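Local atomic coordinates of Two-component system sensor histidine kinase (Bacteroides thetaiotaomicron, PDB entry 3OTT), a protein that probably senses saccharides through its extracellular beta-propeller and beta-sandwich region and relays the signal as a membrane histidine kinase with DNA-binding activity. Residues B[520-531]-B[561-571]. Numbering follows the deposited sequence.
Sequences NYLLCDEDGLLW and ILSMTCVKNSI
Tyr521 lays one face of its ring on the backbone of strand 561-567, with the amide N of Met564 3.6 Å from Tyr521 CZ and the carbonyl carbon of Ser563 over the same face. The Met564 side chain runs past the ring in the opposite sense, its CB 3.8 Å from Tyr521 CD1, and its sulfur makes an oblique Met-aromatic contact. Replacing Tyr521 by alanine is likely to open a gap over the Ser563–Met564 backbone and leave the Met564 sulfur without its aromatic neighbour. Farther along, Leu523 CD2 and Ile571 CD1 meet tip to tip, while Leu523 CD1 lies 3.7 Å from Cys566 SG. Ile571 turns CG1 away from its backbone N (chi1 166°), which sends CD1 to Leu523 and sets CG2 over the six-membered ring of Trp531 in a CH-pi contact, 4.0 Å from the centroid.

The Asn520 amide makes the direct hydrogen bond between the segments, ND2 to Ile561 O at 3.2 Å, in the carbonyl plane, while a water joins its OD1 to Ile561 N. At the turn, Asp525 packs CB against Cys566 SG (3.5 Å). Its carboxylate braces the 520-531 hairpin from within, taking the Trp531 indole N-H on OD2 along a nearly straight bond (170°) and Leu529 N on OD1, both from above the carboxylate plane. The bond to OD2 helps hold the indole whose face receives Ile571 CG2, while the one to Leu529 N steadies the carboxylate; Arg584 adds a salt bridge to OD2.

Strands 520-524 and 561-567 run nearly parallel (9°), their axes 7.6 Å apart at closest approach, as the first strands of successive four-stranded antiparallel sheets: the face-to-face packing of adjacent beta-propeller blades.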
ATOM      1  N   ASN B 520     -23.156 -29.267  -4.822  1.00 20.15           N
ATOM      2  CA  ASN B 520     -21.922 -28.572  -5.102  1.00 23.04           C
ATOM      3  C   ASN B 520     -21.078 -28.350  -3.843  1.00 22.18           C
ATOM      4  O   ASN B 520     -20.128 -27.612  -3.891  1.00 23.00           O
ATOM      5  CB  ASN B 520     -22.183 -27.221  -5.805  1.00 23.91           C
ATOM      6  CG  ASN B 520     -22.679 -26.162  -4.823  1.00 30.05           C
ATOM      7  OD1 ASN B 520     -23.583 -26.437  -4.020  1.00 31.97           O
ATOM      8  ND2 ASN B 520     -22.052 -24.964  -4.839  1.00 31.80           N
ATOM      9  N   TYR B 521     -21.402 -29.018  -2.745  1.00 21.38           N
ATOM     10  CA  TYR B 521     -20.601 -28.912  -1.558  1.00 21.88           C
ATOM     11  C   TYR B 521     -20.751 -30.130  -0.701  1.00 22.16           C
ATOM     12  O   TYR B 521     -21.859 -30.652  -0.534  1.00 22.71           O
ATOM     13  CB  TYR B 521     -20.947 -27.671  -0.697  1.00 21.91           C
ATOM     14  CG  TYR B 521     -19.717 -27.161   0.033  1.00 24.41           C
ATOM     15  CD1 TYR B 521     -19.329 -27.695   1.260  1.00 25.83           C
ATOM     16  CD2 TYR B 521     -18.911 -26.140  -0.528  1.00 26.72           C
ATOM     17  CE1 TYR B 521     -18.133 -27.249   1.909  1.00 27.89           C
ATOM     18  CE2 TYR B 521     -17.758 -25.686   0.112  1.00 26.50           C
ATOM     19  CZ  TYR B 521     -17.366 -26.234   1.332  1.00 27.97           C
ATOM     20  OH  TYR B 521     -16.202 -25.756   1.980  1.00 28.93           O
ATOM     21  N   LEU B 522     -19.649 -30.532  -0.083  1.00 21.41           N
ATOM     22  CA  LEU B 522     -19.656 -31.734   0.745  1.00 21.61           C
ATOM     23  C   LEU B 522     -18.750 -31.623   1.980  1.00 21.08           C
ATOM     24  O   LEU B 522     -17.692 -31.058   1.899  1.00 19.63           O
ATOM     25  CB  LEU B 522     -19.266 -32.926  -0.110  1.00 19.25           C
ATOM     26  CG  LEU B 522     -19.448 -34.423   0.174  1.00 23.93           C
ATOM     27  CD1 LEU B 522     -18.140 -35.051   0.409  1.00 26.10           C
ATOM     28  CD2 LEU B 522     -20.510 -34.900   1.175  1.00 22.22           C
ATOM     29  N   LEU B 523     -19.217 -32.160   3.108  1.00 22.23           N
ATOM     30  CA  LEU B 523     -18.487 -32.174   4.365  1.00 23.88           C
ATOM     31  C   LEU B 523     -18.968 -33.284   5.311  1.00 24.95           C
ATOM     32  O   LEU B 523     -20.078 -33.809   5.156  1.00 24.35           O
ATOM     33  CB  LEU B 523     -18.471 -30.789   5.044  1.00 24.12           C
ATOM     34  CG  LEU B 523     -19.565 -30.086   5.856  1.00 25.23           C
ATOM     35  CD1 LEU B 523     -19.997 -30.873   7.140  1.00 30.13           C
ATOM     36  CD2 LEU B 523     -19.079 -28.708   6.323  1.00 24.10           C
ATOM     37  N   CYS B 524     -18.091 -33.661   6.246  1.00 25.73           N
ATOM     38  CA  CYS B 524     -18.401 -34.642   7.299  1.00 27.52           C
ATOM     39  C   CYS B 524     -18.205 -33.969   8.642  1.00 27.47           C
ATOM     40  O   CYS B 524     -17.209 -33.278   8.841  1.00 27.80           O
ATOM     41  CB  CYS B 524     -17.480 -35.855   7.234  1.00 27.94           C
ATOM     42  SG  CYS B 524     -17.977 -37.313   8.323  1.00 33.19           S
ATOM     43  N   ASP B 525     -19.167 -34.165   9.548  1.00 27.58           N
ATOM     44  CA  ASP B 525     -19.148 -33.498  10.841  1.00 27.73           C
ATOM     45  C   ASP B 525     -18.531 -34.443  11.877  1.00 28.89           C
ATOM     46  O   ASP B 525     -18.275 -35.619  11.569  1.00 27.96           O
ATOM     47  CB  ASP B 525     -20.550 -32.936  11.188  1.00 26.73           C
ATOM     48  CG  ASP B 525     -21.572 -33.990  11.637  1.00 27.49           C
ATOM     49  OD1 ASP B 525     -21.271 -35.194  11.855  1.00 27.74           O
ATOM     50  OD2 ASP B 525     -22.730 -33.589  11.861  1.00 27.54           O
ATOM     51  N   GLU B 526     -18.281 -33.919  13.077  1.00 30.83           N
ATOM     52  CA  GLU B 526     -17.602 -34.652  14.151  1.00 32.76           C
ATOM     53  C   GLU B 526     -18.364 -35.912  14.561  1.00 33.30           C
ATOM     54  O   GLU B 526     -17.775 -36.862  15.045  1.00 34.59           O
ATOM     55  CB  GLU B 526     -17.399 -33.746  15.384  1.00 33.79           C
ATOM     56  CG  GLU B 526     -18.609 -33.697  16.318  1.00 36.95           C
ATOM     57  CD  GLU B 526     -18.502 -32.622  17.402  1.00 43.26           C
ATOM     58  OE1 GLU B 526     -18.061 -31.481  17.097  1.00 45.43           O
ATOM     59  OE2 GLU B 526     -18.886 -32.915  18.552  1.00 43.29           O
ATOM     60  N   ASP B 527     -19.675 -35.928  14.385  1.00 33.39           N
ATOM     61  CA  ASP B 527     -20.453 -37.144  14.712  1.00 33.28           C
ATOM     62  C   ASP B 527     -20.398 -38.137  13.545  1.00 31.68           C
ATOM     63  O   ASP B 527     -21.047 -39.187  13.591  1.00 31.45           O
ATOM     64  CB  ASP B 527     -21.910 -36.795  15.066  1.00 34.06           C
ATOM     65  CG  ASP B 527     -22.068 -36.272  16.514  1.00 39.72           C
ATOM     66  OD1 ASP B 527     -21.993 -37.097  17.476  1.00 47.30           O
ATOM     67  OD2 ASP B 527     -22.302 -35.057  16.709  1.00 41.53           O
ATOM     68  N   GLY B 528     -19.631 -37.796  12.505  1.00 29.54           N
ATOM     69  CA  GLY B 528     -19.595 -38.584  11.276  1.00 29.03           C
ATOM     70  C   GLY B 528     -20.770 -38.582  10.290  1.00 28.34           C
ATOM     71  O   GLY B 528     -20.893 -39.522   9.467  1.00 30.41           O
ATOM     72  N   LEU B 529     -21.651 -37.580  10.345  1.00 26.67           N
ATOM     73  CA  LEU B 529     -22.747 -37.461   9.351  1.00 24.27           C
ATOM     74  C   LEU B 529     -22.252 -36.628   8.210  1.00 22.71           C
ATOM     75  O   LEU B 529     -21.384 -35.803   8.420  1.00 22.83           O
ATOM     76  CB  LEU B 529     -24.027 -36.895   9.957  1.00 24.53           C
ATOM     77  CG  LEU B 529     -24.607 -37.879  10.988  1.00 26.23           C
ATOM     78  CD1 LEU B 529     -25.100 -37.214  12.235  1.00 24.39           C
ATOM     79  CD2 LEU B 529     -25.690 -38.646  10.370  1.00 26.85           C
ATOM     80  N   LEU B 530     -22.747 -36.866   6.998  1.00 22.52           N
ATOM     81  CA  LEU B 530     -22.328 -36.065   5.818  1.00 22.15           C
ATOM     82  C   LEU B 530     -23.286 -34.950   5.522  1.00 21.44           C
ATOM     83  O   LEU B 530     -24.483 -35.142   5.527  1.00 22.61           O
ATOM     84  CB  LEU B 530     -22.277 -36.926   4.571  1.00 22.59           C
ATOM     85  CG  LEU B 530     -21.024 -37.656   4.108  1.00 25.69           C
ATOM     86  CD1 LEU B 530     -20.180 -38.007   5.255  1.00 29.00           C
ATOM     87  CD2 LEU B 530     -21.410 -38.905   3.355  1.00 25.89           C
ATOM     88  N   TRP B 531     -22.757 -33.808   5.139  1.00 21.05           N
ATOM     89  CA  TRP B 531     -23.582 -32.682   4.742  1.00 19.52           C
ATOM     90  C   TRP B 531     -23.313 -32.361   3.275  1.00 19.76           C
ATOM     91  O   TRP B 531     -22.130 -32.137   2.876  1.00 19.00           O
ATOM     92  CB  TRP B 531     -23.288 -31.486   5.664  1.00 18.80           C
ATOM     93  CG  TRP B 531     -23.762 -31.739   7.079  1.00 17.99           C
ATOM     94  CD1 TRP B 531     -23.119 -32.425   8.025  1.00 19.61           C
ATOM     95  CD2 TRP B 531     -25.018 -31.343   7.646  1.00 20.06           C
ATOM     96  NE1 TRP B 531     -23.867 -32.475   9.195  1.00 22.82           N
ATOM     97  CE2 TRP B 531     -25.047 -31.820   8.978  1.00 23.31           C
ATOM     98  CE3 TRP B 531     -26.128 -30.623   7.152  1.00 18.06           C
ATOM     99  CZ2 TRP B 531     -26.121 -31.568   9.852  1.00 24.55           C
ATOM    100  CZ3 TRP B 531     -27.190 -30.387   7.996  1.00 20.62           C
ATOM    101  CH2 TRP B 531     -27.187 -30.854   9.341  1.00 22.57           C
ATOM    102  N   ILE B 561     -24.622 -21.915  -2.704  1.00 30.94           N
ATOM    103  CA  ILE B 561     -23.799 -22.117  -1.507  1.00 29.15           C
ATOM    104  C   ILE B 561     -22.323 -21.909  -1.850  1.00 27.05           C
ATOM    105  O   ILE B 561     -21.815 -22.540  -2.785  1.00 25.27           O
ATOM    106  CB  ILE B 561     -24.012 -23.527  -0.920  1.00 29.02           C
ATOM    107  CG1 ILE B 561     -25.460 -23.662  -0.394  1.00 29.60           C
ATOM    108  CG2 ILE B 561     -23.026 -23.786   0.147  1.00 27.66           C
ATOM    109  CD1 ILE B 561     -25.703 -24.888   0.429  1.00 29.81           C
ATOM    110  N   LEU B 562     -21.661 -21.021  -1.109  1.00 25.54           N
ATOM    111  CA  LEU B 562     -20.262 -20.664  -1.394  1.00 25.85           C
ATOM    112  C   LEU B 562     -19.259 -21.462  -0.512  1.00 25.79           C
ATOM    113  O   LEU B 562     -18.204 -21.871  -0.991  1.00 26.10           O
ATOM    114  CB  LEU B 562     -20.023 -19.139  -1.304  1.00 25.61           C
ATOM    115  CG  LEU B 562     -20.755 -18.052  -2.149  1.00 27.67           C
ATOM    116  CD1 LEU B 562     -20.228 -16.587  -1.818  1.00 25.34           C
ATOM    117  CD2 LEU B 562     -20.757 -18.293  -3.700  1.00 23.85           C
ATOM    118  N   SER B 563     -19.624 -21.693   0.751  1.00 24.70           N
ATOM    119  CA  SER B 563     -18.811 -22.364   1.713  1.00 24.60           C
ATOM    120  C   SER B 563     -19.691 -22.904   2.839  1.00 25.08           C
ATOM    121  O   SER B 563     -20.737 -22.317   3.157  1.00 26.00           O
ATOM    122  CB  SER B 563     -17.772 -21.403   2.306  1.00 24.90           C
ATOM    123  OG  SER B 563     -16.774 -22.150   3.022  1.00 27.27           O
ATOM    124  N   MET B 564     -19.282 -24.011   3.448  1.00 24.60           N
ATOM    125  CA  MET B 564     -20.021 -24.582   4.614  1.00 25.30           C
ATOM    126  C   MET B 564     -19.002 -25.053   5.626  1.00 25.60           C
ATOM    127  O   MET B 564     -18.022 -25.698   5.240  1.00 23.89           O
ATOM    128  CB  MET B 564     -20.809 -25.826   4.211  1.00 25.67           C
ATOM    129  CG  MET B 564     -22.043 -25.570   3.366  1.00 28.54           C
ATOM    130  SD  MET B 564     -22.847 -27.083   2.796  1.00 30.62           S
ATOM    131  CE  MET B 564     -23.374 -27.830   4.286  1.00 29.10           C
ATOM    132  N   THR B 565     -19.216 -24.786   6.911  1.00 25.31           N
ATOM    133  CA  THR B 565     -18.303 -25.355   7.874  1.00 25.49           C
ATOM    134  C   THR B 565     -18.979 -25.742   9.194  1.00 25.88           C
ATOM    135  O   THR B 565     -19.993 -25.122   9.566  1.00 25.97           O
ATOM    136  CB  THR B 565     -17.068 -24.421   8.079  1.00 25.19           C
ATOM    137  OG1 THR B 565     -15.946 -25.220   8.400  1.00 26.71           O
ATOM    138  CG2 THR B 565     -17.279 -23.363   9.161  1.00 25.78           C
ATOM    139  N   CYS B 566     -18.417 -26.730   9.904  1.00 24.69           N
ATOM    140  CA  CYS B 566     -18.956 -27.138  11.231  1.00 26.10           C
ATOM    141  C   CYS B 566     -18.455 -26.177  12.280  1.00 25.36           C
ATOM    142  O   CYS B 566     -17.262 -25.897  12.342  1.00 25.77           O
ATOM    143  CB  CYS B 566     -18.517 -28.532  11.683  1.00 25.98           C
ATOM    144  SG  CYS B 566     -19.088 -29.796  10.594  1.00 33.59           S
ATOM    145  N   VAL B 567     -19.375 -25.696  13.099  1.00 23.86           N
ATOM    146  CA  VAL B 567     -19.067 -24.834  14.231  1.00 23.81           C
ATOM    147  C   VAL B 567     -19.766 -25.449  15.460  1.00 24.82           C
ATOM    148  O   VAL B 567     -20.929 -25.175  15.699  1.00 24.72           O
ATOM    149  CB  VAL B 567     -19.556 -23.390  13.954  1.00 23.47           C
ATOM    150  CG1 VAL B 567     -19.373 -22.521  15.156  1.00 21.20           C
ATOM    151  CG2 VAL B 567     -18.782 -22.757  12.733  1.00 20.76           C
ATOM    152  N   LYS B 568     -19.084 -26.338  16.173  1.00 25.99           N
ATOM    153  CA  LYS B 568     -19.675 -27.025  17.351  1.00 28.18           C
ATOM    154  C   LYS B 568     -20.956 -27.787  16.979  1.00 28.10           C
ATOM    155  O   LYS B 568     -20.910 -28.755  16.221  1.00 27.87           O
ATOM    156  CB  LYS B 568     -20.011 -26.018  18.462  1.00 30.58           C
ATOM    157  CG  LYS B 568     -18.854 -25.339  19.171  1.00 33.45           C
ATOM    158  CD  LYS B 568     -19.459 -24.217  20.031  1.00 40.14           C
ATOM    159  CE  LYS B 568     -18.557 -23.777  21.151  1.00 44.93           C
ATOM    160  NZ  LYS B 568     -17.671 -22.708  20.639  1.00 48.55           N
ATOM    161  N   ASN B 569     -22.097 -27.317  17.466  1.00 28.80           N
ATOM    162  CA  ASN B 569     -23.373 -28.012  17.272  1.00 29.83           C
ATOM    163  C   ASN B 569     -24.158 -27.519  16.089  1.00 28.71           C
ATOM    164  O   ASN B 569     -25.288 -27.959  15.843  1.00 29.63           O
ATOM    165  CB  ASN B 569     -24.228 -27.933  18.537  1.00 31.20           C
ATOM    166  CG  ASN B 569     -23.681 -28.801  19.633  1.00 34.36           C
ATOM    167  OD1 ASN B 569     -23.329 -29.971  19.399  1.00 35.99           O
ATOM    168  ND2 ASN B 569     -23.589 -28.245  20.841  1.00 37.47           N
ATOM    169  N   SER B 570     -23.533 -26.626  15.338  1.00 27.43           N
ATOM    170  CA  SER B 570     -24.142 -26.070  14.164  1.00 26.19           C
ATOM    171  C   SER B 570     -23.325 -26.323  12.904  1.00 24.49           C
ATOM    172  O   SER B 570     -22.132 -26.653  12.962  1.00 22.94           O
ATOM    173  CB  SER B 570     -24.316 -24.560  14.375  1.00 26.57           C
ATOM    174  OG  SER B 570     -25.129 -24.332  15.527  1.00 30.90           O
ATOM    175  N   ILE B 571     -23.973 -26.136  11.761  1.00 23.00           N
ATOM    176  CA  ILE B 571     -23.227 -25.868  10.561  1.00 22.39           C
ATOM    177  C   ILE B 571     -23.426 -24.452   9.978  1.00 21.98           C
ATOM    178  O   ILE B 571     -24.555 -23.978   9.834  1.00 22.12           O
ATOM    179  CB  ILE B 571     -23.394 -26.990   9.501  1.00 21.92           C
ATOM    180  CG1 ILE B 571     -22.871 -26.457   8.171  1.00 22.50           C
ATOM    181  CG2 ILE B 571     -24.823 -27.354   9.326  1.00 23.68           C
ATOM    182  CD1 ILE B 571     -22.634 -27.533   7.140  1.00 31.36           C
TER
HETATM  183  O   HOH W   1     -25.574 -24.294  -4.043  1.00 23.35           O
HETATM  184  O   HOH W   2     -14.750 -22.833   0.996  1.00 30.94           O